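PDB 1MOJ: Dps-like ferritin from Halobacterium salinarum, which probably protects DNA from oxidative damage by oxidising ferrous iron with hydrogen peroxide and storing it as ferric mineral inside a hollow dodecamer. Local coordinates for residues A39-L44 against E72-V77. Numbering follows the deposited sequence.
Sequences ANVYVL and ETAEEV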
loop_
_atom_site.group_PDB
_atom_site.type_symbol
_atom_site.label_atom_id
_atom_site.label_comp_id
_atom_site.label_asym_id
_atom_site.label_seq_id
_atom_site.Cartn_x
_atom_site.Cartn_y
_atom_site.Cartn_z
ATOM N N ALA A 39 11.943 27.816 -19.359
ATOM C CA ALA A 39 11.124 28.206 -20.504
ATOM C C ALA A 39 11.047 27.079 -21.522
ATOM O O ALA A 39 9.963 26.742 -21.993
ATOM C CB ALA A 39 11.695 29.474 -21.161
ATOM N N ASN A 40 12.193 26.491 -21.847
ATOM C CA ASN A 40 12.236 25.408 -22.821
ATOM C C ASN A 40 11.545 24.162 -22.317
ATOM O O ASN A 40 10.842 23.498 -23.079
ATOM C CB ASN A 40 13.677 25.063 -23.197
ATOM C CG ASN A 40 14.323 26.136 -24.049
ATOM O OD1 ASN A 40 13.658 26.769 -24.874
ATOM N ND2 ASN A 40 15.619 26.337 -23.867
ATOM N N VAL A 41 11.742 23.848 -21.036
ATOM C CA VAL A 41 11.139 22.655 -20.459
ATOM C C VAL A 41 9.622 22.761 -20.438
ATOM O O VAL A 41 8.929 21.772 -20.675
ATOM C CB VAL A 41 11.667 22.382 -19.032
ATOM C CG1 VAL A 41 10.901 21.231 -18.396
ATOM C CG2 VAL A 41 13.142 22.011 -19.096
ATOM N N TYR A 42 9.097 23.954 -20.174
ATOM C CA TYR A 42 7.654 24.109 -20.148
ATOM C C TYR A 42 7.022 24.075 -21.538
ATOM O O TYR A 42 5.888 23.626 -21.682
ATOM C CB TYR A 42 7.254 25.376 -19.394
ATOM C CG TYR A 42 6.488 25.062 -18.131
ATOM C CD1 TYR A 42 6.777 25.717 -16.935
ATOM C CD2 TYR A 42 5.499 24.078 -18.127
ATOM C CE1 TYR A 42 6.103 25.401 -15.755
ATOM C CE2 TYR A 42 4.819 23.747 -16.954
ATOM C CZ TYR A 42 5.127 24.414 -15.771
ATOM O OH TYR A 42 4.460 24.097 -14.616
ATOM N N VAL A 43 7.736 24.542 -22.563
ATOM C CA VAL A 43 7.173 24.466 -23.910
ATOM C C VAL A 43 7.198 22.986 -24.287
ATOM O O VAL A 43 6.282 22.492 -24.938
ATOM C CB VAL A 43 7.981 25.279 -24.967
ATOM C CG1 VAL A 43 8.087 26.741 -24.552
ATOM C CG2 VAL A 43 9.332 24.680 -25.156
ATOM N N LEU A 44 8.251 22.280 -23.870
ATOM C CA LEU A 44 8.361 20.848 -24.133
ATOM C C LEU A 44 7.161 20.158 -23.497
ATOM O O LEU A 44 6.472 19.348 -24.139
ATOM C CB LEU A 44 9.648 20.282 -23.531
ATOM C CG LEU A 44 9.763 18.744 -23.494
ATOM C CD1 LEU A 44 9.802 18.192 -24.899
ATOM C CD2 LEU A 44 11.005 18.327 -22.738
ATOM N N GLU A 72 4.668 14.528 -17.679
ATOM C CA GLU A 72 4.749 14.611 -16.226
ATOM C C GLU A 72 6.192 14.867 -15.781
ATOM O O GLU A 72 6.455 15.694 -14.895
ATOM C CB GLU A 72 4.220 13.323 -15.604
ATOM C CG GLU A 72 4.186 13.347 -14.090
ATOM C CD GLU A 72 3.537 12.112 -13.508
ATOM O OE1 GLU A 72 3.928 10.987 -13.902
ATOM O OE2 GLU A 72 2.644 12.268 -12.651
ATOM N N THR A 73 7.127 14.150 -16.395
ATOM C CA THR A 73 8.537 14.320 -16.073
ATOM C C THR A 73 8.996 15.747 -16.395
ATOM O O THR A 73 9.679 16.380 -15.590
ATOM C CB THR A 73 9.418 13.290 -16.843
ATOM O OG1 THR A 73 9.218 11.988 -16.278
ATOM C CG2 THR A 73 10.904 13.644 -16.738
ATOM N N ALA A 74 8.606 16.257 -17.560
ATOM C CA ALA A 74 8.986 17.605 -17.971
ATOM C C ALA A 74 8.412 18.623 -17.000
ATOM O O ALA A 74 9.059 19.623 -16.666
ATOM C CB ALA A 74 8.491 17.889 -19.390
ATOM N N GLU A 75 7.202 18.357 -16.521
ATOM C CA GLU A 75 6.546 19.263 -15.586
ATOM C C GLU A 75 7.255 19.283 -14.241
ATOM O O GLU A 75 7.368 20.333 -13.598
ATOM C CB GLU A 75 5.087 18.867 -15.407
ATOM C CG GLU A 75 4.199 20.032 -15.030
ATOM C CD GLU A 75 3.570 19.871 -13.662
ATOM O OE1 GLU A 75 4.314 19.688 -12.668
ATOM O OE2 GLU A 75 2.325 19.934 -13.586
ATOM N N GLU A 76 7.741 18.122 -13.810
ATOM C CA GLU A 76 8.451 18.039 -12.549
ATOM C C GLU A 76 9.809 18.726 -12.654
ATOM O O GLU A 76 10.268 19.380 -11.708
ATOM C CB GLU A 76 8.628 16.577 -12.149
ATOM C CG GLU A 76 7.313 15.916 -11.745
ATOM C CD GLU A 76 7.499 14.499 -11.238
ATOM O OE1 GLU A 76 8.530 14.233 -10.578
ATOM O OE2 GLU A 76 6.608 13.652 -11.486
ATOM N N VAL A 77 10.459 18.569 -13.802
ATOM C CA VAL A 77 11.755 19.205 -14.004
ATOM C C VAL A 77 11.565 20.721 -13.964
ATOM O O VAL A 77 12.348 21.440 -13.332
ATOM C CB VAL A 77 12.393 18.790 -15.357
ATOM C CG1 VAL A 77 13.610 19.660 -15.658
ATOM C CG2 VAL A 77 12.796 17.324 -15.304
HETATM O O HOH W 1 6.039 22.578 -12.511
#
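Val41 meets Ala74 and Val77 in the apolar part of this contact. Its CG1 lies anti to the backbone N (chi1 173°), which carries the methyl across to the other helix. There Val41 CG1 sits 3.0 Å from Ala74 O, a tight fit, and 4.2 Å from Ala74 CB. The Val41 and Val77 side chains cross at about a right angle, with their CG1 atoms 4.2 Å apart. Leu44 adds its CD2 against the same Ala74 methyl, 4.2 Å from CB, and its side chain also packs on helix 115-142.

Tyr42 and Glu75 have side chains that run alongside each other in the same direction. Tyr42 OH packs on Glu75 CG at 4.1 Å. The polar link is a water: it donates to backbone Glu75 O at 2.8 Å and hydrogen-bonds Tyr42 OH at 3.0 Å. Tyr45 of the second subunit hydrogen-bonds both Tyr42 OH and Glu75 OE2, so this edge belongs to a subunit interface.

The axes of the two segments approach to 8.6 Å at 156°. This is antiparallel packing of helices 24-54 and 60-87 in the ferritin-like four-helix bundle of Dps, and it includes Glu75, a residue involved in iron nucleation.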